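Terminase, large subunit (Enterobacteria phage P22, PDB 4DKW) packages phage DNA into empty capsids as an ATP-driven motor and cuts the genome to start and end each round, this chain being its C-terminal nuclease domain. Local coordinates at residues Glu64-Ala67 and Val68-Trp71; Thr168-Asp171 and Val172-Thr176; Phe185-Met189 and Arg190-Lys194; Leu45-Lys49 and Asp50-Phe54. All blocks are in the same frame, centred on the assembly; numbering follows the deposited sequence.

Interaction 1: residues Glu64-Ala67 and Val68-Trp71; sequences ENTA and VQAW
T66 and Q69 reach for each other's backbone, and their side chains pass at a slant across the first turn of helix 67-78. On T66 the hydroxyl lies between backbone N and carbonyl carbon (chi1 64°), which turns OG1 to the start of the helix, where it accepts from Q69 N at 3.2 Å. Q69 answers from the other end: its chain runs back extended through CG and CD, and OE1 takes the N-H of T66 at 3.0 Å in a nearly straight bond (169° at the hydrogen). T66 N sits out of the plane of that amide, tilted by 34°. The same OE1 also receives a weak bond from T66 OG1 and a firmer one from water 1 (2.8 Å), which in turn bonds weakly to E64 O. On the way, Q69 CG passes T66 OG1 at 3.3 Å. N65 crosses Q69 at about a right angle, yet its flat amide end lies stacked against the Q69 amide. Beyond the cap, ordinary helical bonds take over, from A70 N to T66 O and from W71 N to A67 O (2.9 Å). A67 and A70 turn to Y104 of helix 97-107, and the W71 ring meets F109 edge to face. The reciprocal pair of T66 and Q69 is a capping box, which closes the N-terminus of the helix following strand 53-62.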
loop_
_atom_site.group_PDB
_atom_site.type_symbol
_atom_site.label_atom_id
_atom_site.label_comp_id
_atom_site.label_asym_id
_atom_site.label_seq_id
_atom_site.Cartn_x
_atom_site.Cartn_y
_atom_site.Cartn_z
ATOM N N GLU A 64 13.382 -10.266 5.365
ATOM C CA GLU A 64 13.684 -11.687 5.526
ATOM C C GLU A 64 12.574 -12.499 6.189
ATOM O O GLU A 64 12.826 -13.289 7.101
ATOM C CB GLU A 64 15.012 -11.870 6.264
ATOM C CG GLU A 64 16.197 -11.292 5.505
ATOM C CD GLU A 64 17.478 -11.306 6.310
ATOM O OE1 GLU A 64 17.424 -11.625 7.518
ATOM O OE2 GLU A 64 18.541 -10.995 5.730
ATOM N N ASN A 65 11.347 -12.280 5.727
ATOM C CA ASN A 65 10.207 -13.106 6.117
ATOM C C ASN A 65 9.584 -13.792 4.904
ATOM O O ASN A 65 9.477 -13.207 3.822
ATOM C CB ASN A 65 9.141 -12.276 6.850
ATOM C CG ASN A 65 9.350 -12.243 8.355
ATOM O OD1 ASN A 65 10.482 -12.325 8.845
ATOM N ND2 ASN A 65 8.251 -12.131 9.100
ATOM N N THR A 66 9.183 -15.043 5.085
ATOM C CA THR A 66 8.500 -15.769 4.032
ATOM C C THR A 66 7.044 -15.329 3.972
ATOM O O THR A 66 6.589 -14.550 4.812
ATOM C CB THR A 66 8.552 -17.285 4.286
ATOM O OG1 THR A 66 7.844 -17.587 5.492
ATOM C CG2 THR A 66 9.987 -17.752 4.424
ATOM N N ALA A 67 6.315 -15.827 2.978
ATOM C CA ALA A 67 4.888 -15.543 2.866
ATOM C C ALA A 67 4.109 -16.147 4.040
ATOM O O ALA A 67 3.149 -15.542 4.526
ATOM C CB ALA A 67 4.343 -16.052 1.533
ATOM N N VAL A 68 4.533 -17.332 4.490
ATOM C CA VAL A 68 3.933 -18.003 5.645
ATOM C C VAL A 68 4.098 -17.171 6.916
ATOM O O VAL A 68 3.182 -17.081 7.733
ATOM C CB VAL A 68 4.537 -19.421 5.846
ATOM C CG1 VAL A 68 3.957 -20.101 7.084
ATOM C CG2 VAL A 68 4.333 -20.275 4.594
ATOM N N GLN A 69 5.268 -16.554 7.072
ATOM C CA GLN A 69 5.515 -15.667 8.202
ATOM C C GLN A 69 4.719 -14.370 8.098
ATOM O O GLN A 69 4.234 -13.862 9.109
ATOM C CB GLN A 69 7.001 -15.350 8.348
ATOM C CG GLN A 69 7.868 -16.560 8.667
ATOM C CD GLN A 69 9.341 -16.209 8.725
ATOM O OE1 GLN A 69 10.028 -16.192 7.702
ATOM N NE2 GLN A 69 9.833 -15.918 9.923
ATOM N N ALA A 70 4.597 -13.831 6.885
ATOM C CA ALA A 70 3.804 -12.628 6.675
ATOM C C ALA A 70 2.358 -12.885 7.092
ATOM O O ALA A 70 1.779 -12.123 7.867
ATOM C CB ALA A 70 3.873 -12.183 5.219
ATOM N N TRP A 71 1.798 -13.982 6.597
ATOM C CA TRP A 71 0.434 -14.383 6.932
ATOM C C TRP A 71 0.224 -14.554 8.433
ATOM O O TRP A 71 -0.786 -14.123 8.972
ATOM C CB TRP A 71 0.051 -15.671 6.195
ATOM C CG TRP A 71 -1.337 -16.155 6.516
ATOM C CD1 TRP A 71 -1.673 -17.255 7.259
ATOM C CD2 TRP A 71 -2.576 -15.552 6.112
ATOM N NE1 TRP A 71 -3.043 -17.375 7.335
ATOM C CE2 TRP A 71 -3.619 -16.343 6.643
ATOM C CE3 TRP A 71 -2.904 -14.424 5.352
ATOM C CZ2 TRP A 71 -4.965 -16.035 6.440
ATOM C CZ3 TRP A 71 -4.242 -14.123 5.150
ATOM C CH2 TRP A 71 -5.255 -14.926 5.688
HETATM O O HOH W 1 12.714 -16.738 7.197
#

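Interaction 2: residues Thr168-Asp171 and Val172-Thr176; sequences TNDD and VLDAT. With MG (magnesium ion), chain E.
D170 and D174 bring their carboxylates near each other through different first torsions. D170 holds CG between its backbone N and carbonyl carbon (chi1 62°), whereas D174, one helical turn on, has CG opposite the carbonyl carbon (chi1 -75°). The two groups meet at a slant, OD2 of D170 lying 3.9 Å from OD2 of D174. Such like charges would be expected to repel; water 2 lies between them and donates to both, at 2.6 Å to D174 OD2, and the OD1 oxygen of D174 has a salt bridge to R177. In D171 the carboxylate carbon lies beside its own backbone N, opposite the carbonyl carbon, and OD1 binds the magnesium ion at 2.3 Å. Waters 3 and 4 and OD2 of D33 are further ligands. Although D170 occupies the N-cap position, its side chain makes no capping bond: E153 of helix 148-156 accepts from V172 N and L173 N instead. Backbone bonds from D174 N to D170 O (2.8 Å) and from A175 N to D171 O begin the helix. Further along, V172 O is gripped twice by T176, whose N and OG1 (2.7 Å) approach from opposite faces of the carbonyl plane. The start of helix 171-181 thus delivers D171 to D33, forming the acidic metal site of an RNase H-like nuclease, where both aspartates are catalytic magnesium ligands.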
loop_
_atom_site.group_PDB
_atom_site.type_symbol
_atom_site.label_atom_id
_atom_site.label_comp_id
_atom_site.label_asym_id
_atom_site.label_seq_id
_atom_site.Cartn_x
_atom_site.Cartn_y
_atom_site.Cartn_z
ATOM N N THR A 168 14.046 4.097 -2.713
ATOM C CA THR A 168 14.517 3.420 -1.501
ATOM C C THR A 168 13.568 3.773 -0.355
ATOM O O THR A 168 12.870 4.784 -0.433
ATOM C CB THR A 168 15.911 3.899 -1.079
ATOM O OG1 THR A 168 15.875 5.311 -0.829
ATOM C CG2 THR A 168 16.926 3.603 -2.154
ATOM N N ASN A 169 13.574 2.957 0.703
ATOM C CA ASN A 169 12.689 3.133 1.853
ATOM C C ASN A 169 11.275 3.440 1.412
ATOM O O ASN A 169 10.686 4.411 1.881
ATOM C CB ASN A 169 13.169 4.276 2.743
ATOM C CG ASN A 169 14.569 4.067 3.250
ATOM O OD1 ASN A 169 15.487 4.821 2.911
ATOM N ND2 ASN A 169 14.748 3.040 4.069
ATOM N N ASP A 170 10.747 2.632 0.495
ATOM C CA ASP A 170 9.472 2.947 -0.131
ATOM C C ASP A 170 8.552 1.748 -0.297
ATOM O O ASP A 170 7.676 1.750 -1.150
ATOM C CB ASP A 170 9.703 3.633 -1.481
ATOM C CG ASP A 170 10.449 2.760 -2.467
ATOM O OD1 ASP A 170 10.905 1.674 -2.073
ATOM O OD2 ASP A 170 10.587 3.169 -3.643
ATOM N N ASP A 171 8.741 0.736 0.543
ATOM C CA ASP A 171 7.938 -0.483 0.487
ATOM C C ASP A 171 6.481 -0.288 0.942
ATOM O O ASP A 171 5.563 -0.727 0.253
ATOM C CB ASP A 171 8.622 -1.577 1.295
ATOM C CG ASP A 171 10.117 -1.642 1.013
ATOM O OD1 ASP A 171 10.499 -2.069 -0.113
ATOM O OD2 ASP A 171 10.902 -1.248 1.905
ATOM N N VAL A 172 6.282 0.347 2.098
ATOM C CA VAL A 172 4.948 0.737 2.565
ATOM C C VAL A 172 4.293 1.739 1.597
ATOM O O VAL A 172 3.096 1.641 1.307
ATOM C CB VAL A 172 4.988 1.314 4.005
ATOM C CG1 VAL A 172 3.617 1.888 4.420
ATOM C CG2 VAL A 172 5.440 0.238 4.988
ATOM N N LEU A 173 5.083 2.675 1.076
ATOM C CA LEU A 173 4.586 3.658 0.116
ATOM C C LEU A 173 4.104 2.970 -1.163
ATOM O O LEU A 173 3.007 3.245 -1.652
ATOM C CB LEU A 173 5.659 4.710 -0.197
ATOM C CG LEU A 173 6.021 5.636 0.973
ATOM C CD1 LEU A 173 7.216 6.514 0.629
ATOM C CD2 LEU A 173 4.828 6.504 1.375
ATOM N N ASP A 174 4.913 2.058 -1.686
ATOM C CA ASP A 174 4.527 1.300 -2.869
ATOM C C ASP A 174 3.245 0.508 -2.649
ATOM O O ASP A 174 2.303 0.593 -3.446
ATOM C CB ASP A 174 5.646 0.350 -3.290
ATOM C CG ASP A 174 6.791 1.062 -3.972
ATOM O OD1 ASP A 174 6.652 2.261 -4.299
ATOM O OD2 ASP A 174 7.830 0.412 -4.194
ATOM N N ALA A 175 3.221 -0.276 -1.575
ATOM C CA ALA A 175 2.032 -1.040 -1.198
ATOM C C ALA A 175 0.792 -0.148 -1.094
ATOM O O ALA A 175 -0.258 -0.480 -1.640
ATOM C CB ALA A 175 2.268 -1.784 0.111
ATOM N N THR A 176 0.920 0.983 -0.400
ATOM C CA THR A 176 -0.193 1.910 -0.263
ATOM C C THR A 176 -0.684 2.355 -1.629
ATOM O O THR A 176 -1.880 2.381 -1.892
ATOM C CB THR A 176 0.196 3.140 0.567
ATOM O OG1 THR A 176 0.643 2.712 1.856
ATOM C CG2 THR A 176 -1.002 4.058 0.745
HETATM MG MG MG E . 10.045 -2.866 -2.242
HETATM O O HOH W 2 9.927 0.721 -5.668
HETATM O O HOH W 3 9.523 -3.872 -3.884
HETATM O O HOH W 4 12.185 -2.624 -2.277
#

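Interaction 3: residues Phe185-Met189 and Arg190-Lys194; sequences FARMM and RDIRK
R187 lays its guanidinium over the backbone of I192, with I192 CA 3.3 Å above the centre of the plane. The approach starts farther back, where R187 CG and I192 CG1 touch at 3.6 Å; the R187 chain then bends at its third torsion (chi3 -51°) to carry the flat group across. Apolar packing continues with the methionines. M189 turns at chi2 (66°), which brings SD to 3.6 Å from I192 CD1, while M188 SD rests against the aliphatic part of R190, 3.7 Å from R190 CG. Among the charged groups, R190 NE makes a long, weak salt bridge to D191 OD1, which lies at the edge of the guanidinium, in its plane. R187 directs NH1 to K80 O, a hydrogen bond outside these segments; R193 comes up to the guanidinium edge of R187 but is poorly ordered. Backbone bonds close the turn, from D191 N to M188 O (2.9 Å) and from I192 N to M189 O (3.2 Å). Both donors stand well above the carbonyl planes they meet, and I192 N adds only a weak bond to M188 O, as suits a loosely bonded helix. The turn follows strand 187-188, which pairs antiparallel with strand 27-33 of the main sheet. I192 packs on V28 and I81, M188 on Y27, and poorly ordered K194 forms a salt bridge with D24 close to that strand.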
loop_
_atom_site.group_PDB
_atom_site.type_symbol
_atom_site.label_atom_id
_atom_site.label_comp_id
_atom_site.label_asym_id
_atom_site.label_seq_id
_atom_site.Cartn_x
_atom_site.Cartn_y
_atom_site.Cartn_z
ATOM N N PHE A 185 -11.433 -2.845 -6.492
ATOM C CA PHE A 185 -11.583 -4.203 -5.978
ATOM C C PHE A 185 -11.785 -4.269 -4.461
ATOM O O PHE A 185 -12.007 -5.350 -3.908
ATOM C CB PHE A 185 -10.410 -5.085 -6.401
ATOM C CG PHE A 185 -10.317 -5.277 -7.881
ATOM C CD1 PHE A 185 -11.228 -6.077 -8.546
ATOM C CD2 PHE A 185 -9.331 -4.638 -8.610
ATOM C CE1 PHE A 185 -11.150 -6.247 -9.898
ATOM C CE2 PHE A 185 -9.257 -4.805 -9.962
ATOM C CZ PHE A 185 -10.158 -5.625 -10.625
ATOM N N ALA A 186 -11.703 -3.117 -3.795
ATOM C CA ALA A 186 -11.979 -3.026 -2.363
ATOM C C ALA A 186 -13.388 -3.529 -2.066
ATOM O O ALA A 186 -14.330 -3.255 -2.812
ATOM C CB ALA A 186 -11.795 -1.601 -1.877
ATOM N N ARG A 187 -13.533 -4.278 -0.980
ATOM C CA ARG A 187 -14.822 -4.861 -0.634
ATOM C C ARG A 187 -15.460 -4.149 0.566
ATOM O O ARG A 187 -14.767 -3.733 1.494
ATOM C CB ARG A 187 -14.666 -6.359 -0.362
ATOM C CG ARG A 187 -13.864 -6.683 0.896
ATOM C CD ARG A 187 -13.649 -8.185 1.076
ATOM N NE ARG A 187 -14.882 -8.962 0.969
ATOM C CZ ARG A 187 -15.000 -10.233 1.346
ATOM N NH1 ARG A 187 -13.966 -10.875 1.872
ATOM N NH2 ARG A 187 -16.161 -10.859 1.208
ATOM N N MET A 188 -16.781 -3.993 0.540
ATOM C CA MET A 188 -17.479 -3.322 1.633
ATOM C C MET A 188 -17.338 -4.107 2.929
ATOM O O MET A 188 -17.519 -5.319 2.946
ATOM C CB MET A 188 -18.953 -3.128 1.302
ATOM C CG MET A 188 -19.665 -2.258 2.307
ATOM S SD MET A 188 -21.378 -1.995 1.868
ATOM C CE MET A 188 -21.337 -0.305 1.298
ATOM N N MET A 189 -17.003 -3.407 4.010
ATOM C CA MET A 189 -16.754 -4.026 5.308
ATOM C C MET A 189 -17.856 -4.998 5.744
ATOM O O MET A 189 -17.564 -6.094 6.200
ATOM C CB MET A 189 -16.540 -2.950 6.376
ATOM C CG MET A 189 -16.283 -3.486 7.775
ATOM S SD MET A 189 -14.750 -4.397 7.967
ATOM C CE MET A 189 -14.769 -4.696 9.730
ATOM N N ARG A 190 -19.118 -4.609 5.591
ATOM C CA ARG A 190 -20.209 -5.488 6.010
ATOM C C ARG A 190 -20.406 -6.736 5.155
ATOM O O ARG A 190 -21.000 -7.722 5.596
ATOM C CB ARG A 190 -21.525 -4.729 6.159
ATOM C CG ARG A 190 -21.960 -3.980 4.919
ATOM C CD ARG A 190 -23.472 -3.829 4.897
ATOM N NE ARG A 190 -24.049 -4.734 3.905
ATOM C CZ ARG A 190 -25.349 -4.974 3.752
ATOM N NH1 ARG A 190 -26.245 -4.388 4.541
ATOM N NH2 ARG A 190 -25.750 -5.819 2.811
ATOM N N ASP A 191 -19.920 -6.703 3.925
ATOM C CA ASP A 191 -20.011 -7.872 3.035
ATOM C C ASP A 191 -18.825 -8.820 3.245
ATOM O O ASP A 191 -18.891 -9.976 2.840
ATOM C CB ASP A 191 -20.033 -7.422 1.572
ATOM C CG ASP A 191 -21.304 -6.683 1.206
ATOM O OD1 ASP A 191 -22.317 -6.826 1.945
ATOM O OD2 ASP A 191 -21.292 -5.962 0.181
ATOM N N ILE A 192 -17.755 -8.336 3.884
ATOM C CA ILE A 192 -16.581 -9.162 4.140
ATOM C C ILE A 192 -17.011 -10.378 4.924
ATOM O O ILE A 192 -17.185 -11.450 4.367
ATOM C CB ILE A 192 -15.496 -8.427 4.957
ATOM C CG1 ILE A 192 -15.035 -7.167 4.236
ATOM C CG2 ILE A 192 -14.314 -9.347 5.187
ATOM C CD1 ILE A 192 -14.021 -6.362 5.019
ATOM N N ARG A 193 -17.202 -10.179 6.223
ATOM C CA ARG A 193 -17.833 -11.147 7.105
ATOM C C ARG A 193 -18.087 -10.340 8.362
ATOM O O ARG A 193 -17.159 -10.037 9.107
ATOM C CB ARG A 193 -16.911 -12.348 7.372
ATOM C CG ARG A 193 -17.578 -13.723 7.200
ATOM C CD ARG A 193 -17.790 -14.105 5.722
ATOM N NE ARG A 193 -16.538 -14.134 4.956
ATOM C CZ ARG A 193 -16.465 -14.143 3.625
ATOM N NH1 ARG A 193 -17.569 -14.114 2.896
ATOM N NH2 ARG A 193 -15.287 -14.160 3.018
ATOM N N LYS A 194 -19.341 -9.954 8.565
ATOM C CA LYS A 194 -19.693 -9.018 9.621
ATOM C C LYS A 194 -21.191 -9.033 9.888
ATOM O O LYS A 194 -21.892 -8.076 9.569
ATOM C CB LYS A 194 -19.252 -7.602 9.241
ATOM C CG LYS A 194 -18.464 -6.876 10.314
ATOM C CD LYS A 194 -19.357 -5.926 11.090
ATOM C CE LYS A 194 -18.579 -5.207 12.171
ATOM N NZ LYS A 194 -19.257 -3.946 12.576
#

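Interaction 4: residues Leu45-Lys49 and Asp50-Phe54; sequences LWWDK and DADVF
W47 runs alongside F54, their side chains pointing the same way, so that the indole can be followed outward over the phenyl ring. W47 CB lies 4.2 Å from F54 CE1, and CG, held opposite the backbone N (chi1 -172°), closes to 3.6 Å from the same atom. CD1 of W47 faces V53 O, 3.5 Å away at the indole edge. NE1 donates to D52 OD1 at 3.0 Å, with the acceptor almost in the indole plane, and also passes 3.3 Å from F54 CZ. W47 CE2 then meets F54 CZ at 3.5 Å. The five-membered ring and the phenyl form an offset stack, planes 13° apart; K49 CG covers the other indole face. At the turn, D48 O accepts from V53 N and, weakly, from D52 N: a G1 beta bulge, with D52 in a left-handed conformation. D48 OD1 receives A51 N at 3.2 Å from above the carboxylate plane. W47 and F54 are a non-hydrogen-bonded pair, D48 and V53 a hydrogen-bonded one. This closes the hairpin of strands 40-48 and 53-62, with strand 27-33 beside the first and strand 141-144 beside the second; Y180, from helix 171-181, meets the F54 ring edge to face.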
loop_
_atom_site.group_PDB
_atom_site.type_symbol
_atom_site.label_atom_id
_atom_site.label_comp_id
_atom_site.label_asym_id
_atom_site.label_seq_id
_atom_site.Cartn_x
_atom_site.Cartn_y
_atom_site.Cartn_z
ATOM N N LEU A 45 -5.957 -0.554 3.557
ATOM C CA LEU A 45 -6.470 0.756 3.281
ATOM C C LEU A 45 -7.985 0.702 3.422
ATOM O O LEU A 45 -8.621 -0.249 2.961
ATOM C CB LEU A 45 -6.069 1.107 1.850
ATOM C CG LEU A 45 -6.164 2.503 1.269
ATOM C CD1 LEU A 45 -5.313 3.502 2.066
ATOM C CD2 LEU A 45 -5.706 2.418 -0.175
ATOM N N TRP A 46 -8.568 1.697 4.086
ATOM C CA TRP A 46 -10.021 1.798 4.151
ATOM C C TRP A 46 -10.446 2.959 3.280
ATOM O O TRP A 46 -9.763 3.986 3.235
ATOM C CB TRP A 46 -10.504 2.034 5.579
ATOM C CG TRP A 46 -10.147 0.950 6.532
ATOM C CD1 TRP A 46 -9.622 -0.274 6.233
ATOM C CD2 TRP A 46 -10.285 0.993 7.958
ATOM N NE1 TRP A 46 -9.431 -1.000 7.383
ATOM C CE2 TRP A 46 -9.831 -0.247 8.454
ATOM C CE3 TRP A 46 -10.760 1.957 8.860
ATOM C CZ2 TRP A 46 -9.825 -0.540 9.822
ATOM C CZ3 TRP A 46 -10.756 1.660 10.216
ATOM C CH2 TRP A 46 -10.291 0.422 10.683
ATOM N N TRP A 47 -11.562 2.780 2.578
ATOM C CA TRP A 47 -12.099 3.800 1.681
ATOM C C TRP A 47 -13.559 4.119 2.040
ATOM O O TRP A 47 -14.446 3.276 1.917
ATOM C CB TRP A 47 -12.007 3.330 0.223
ATOM C CG TRP A 47 -12.350 4.377 -0.788
ATOM C CD1 TRP A 47 -12.450 5.726 -0.579
ATOM C CD2 TRP A 47 -12.617 4.163 -2.183
ATOM N NE1 TRP A 47 -12.781 6.364 -1.752
ATOM C CE2 TRP A 47 -12.886 5.438 -2.746
ATOM C CE3 TRP A 47 -12.658 3.036 -2.995
ATOM C CZ2 TRP A 47 -13.190 5.595 -4.115
ATOM C CZ3 TRP A 47 -12.964 3.197 -4.342
ATOM C CH2 TRP A 47 -13.226 4.467 -4.887
ATOM N N ASP A 48 -13.781 5.337 2.507
ATOM C CA ASP A 48 -15.107 5.888 2.670
ATOM C C ASP A 48 -15.462 6.439 1.297
ATOM O O ASP A 48 -14.971 7.496 0.922
ATOM C CB ASP A 48 -15.049 7.026 3.715
ATOM C CG ASP A 48 -16.412 7.649 3.999
ATOM O OD1 ASP A 48 -17.354 7.432 3.207
ATOM O OD2 ASP A 48 -16.542 8.361 5.014
ATOM N N LYS A 49 -16.295 5.733 0.537
ATOM C CA LYS A 49 -16.671 6.205 -0.801
ATOM C C LYS A 49 -17.626 7.380 -0.805
ATOM O O LYS A 49 -17.675 8.127 -1.777
ATOM C CB LYS A 49 -17.283 5.085 -1.635
ATOM C CG LYS A 49 -16.327 3.958 -1.969
ATOM C CD LYS A 49 -16.889 3.103 -3.091
ATOM C CE LYS A 49 -16.053 1.868 -3.281
ATOM N NZ LYS A 49 -16.629 0.951 -4.286
ATOM N N ASP A 50 -18.394 7.535 0.275
ATOM C CA ASP A 50 -19.332 8.651 0.415
ATOM C C ASP A 50 -18.609 9.996 0.563
ATOM O O ASP A 50 -18.887 10.938 -0.184
ATOM C CB ASP A 50 -20.291 8.418 1.594
ATOM C CG ASP A 50 -21.111 7.152 1.435
ATOM O OD1 ASP A 50 -21.841 7.034 0.425
ATOM O OD2 ASP A 50 -21.016 6.260 2.306
ATOM N N ALA A 51 -17.692 10.079 1.526
ATOM C CA ALA A 51 -16.874 11.279 1.703
ATOM C C ALA A 51 -15.680 11.268 0.739
ATOM O O ALA A 51 -15.046 12.302 0.519
ATOM C CB ALA A 51 -16.400 11.378 3.141
ATOM N N ASP A 52 -15.383 10.091 0.179
ATOM C CA ASP A 52 -14.232 9.883 -0.709
ATOM C C ASP A 52 -12.938 10.189 0.051
ATOM O O ASP A 52 -12.127 11.012 -0.371
ATOM C CB ASP A 52 -14.365 10.715 -1.990
ATOM C CG ASP A 52 -13.614 10.110 -3.161
ATOM O OD1 ASP A 52 -12.868 9.121 -2.963
ATOM O OD2 ASP A 52 -13.767 10.635 -4.283
ATOM N N VAL A 53 -12.775 9.518 1.191
ATOM C CA VAL A 53 -11.613 9.675 2.062
ATOM C C VAL A 53 -10.957 8.313 2.257
ATOM O O VAL A 53 -11.652 7.311 2.422
ATOM C CB VAL A 53 -12.005 10.275 3.444
ATOM C CG1 VAL A 53 -10.796 10.339 4.390
ATOM C CG2 VAL A 53 -12.591 11.670 3.273
ATOM N N PHE A 54 -9.624 8.285 2.237
ATOM C CA PHE A 54 -8.851 7.059 2.415
ATOM C C PHE A 54 -8.148 7.043 3.762
ATOM O O PHE A 54 -7.627 8.068 4.200
ATOM C CB PHE A 54 -7.816 6.918 1.300
ATOM C CG PHE A 54 -8.424 6.820 -0.068
ATOM C CD1 PHE A 54 -8.602 5.588 -0.670
ATOM C CD2 PHE A 54 -8.824 7.960 -0.745
ATOM C CE1 PHE A 54 -9.172 5.499 -1.928
ATOM C CE2 PHE A 54 -9.386 7.875 -1.996
ATOM C CZ PHE A 54 -9.560 6.639 -2.591
HETATM O O HOH W 5 -18.585 4.239 1.570
#

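In the fold
Along the chain the order is interaction 4, 1, 2, 3. Interaction 4 turns strand 40-48 into strand 53-62, and interaction 1 starts helix 67-78, the next element after that strand, on the other side of the chain's centre, with centres about 29 Å apart. Interaction 2 opens helix 171-181, which packs on the hairpin strands; T176 O touches L45 CD2 of interaction 4 at 4.2 Å. Interaction 3, about 13 Å from interaction 4 between centres, reaches the same mixed sheet through strand 187-188. Metal-binding D171 in interaction 2 and the cap in interaction 1 (centres about 17 Å apart) thus lie toward one end of the nuclease domain, the hairpin turn and the turn at 185-194 toward the other.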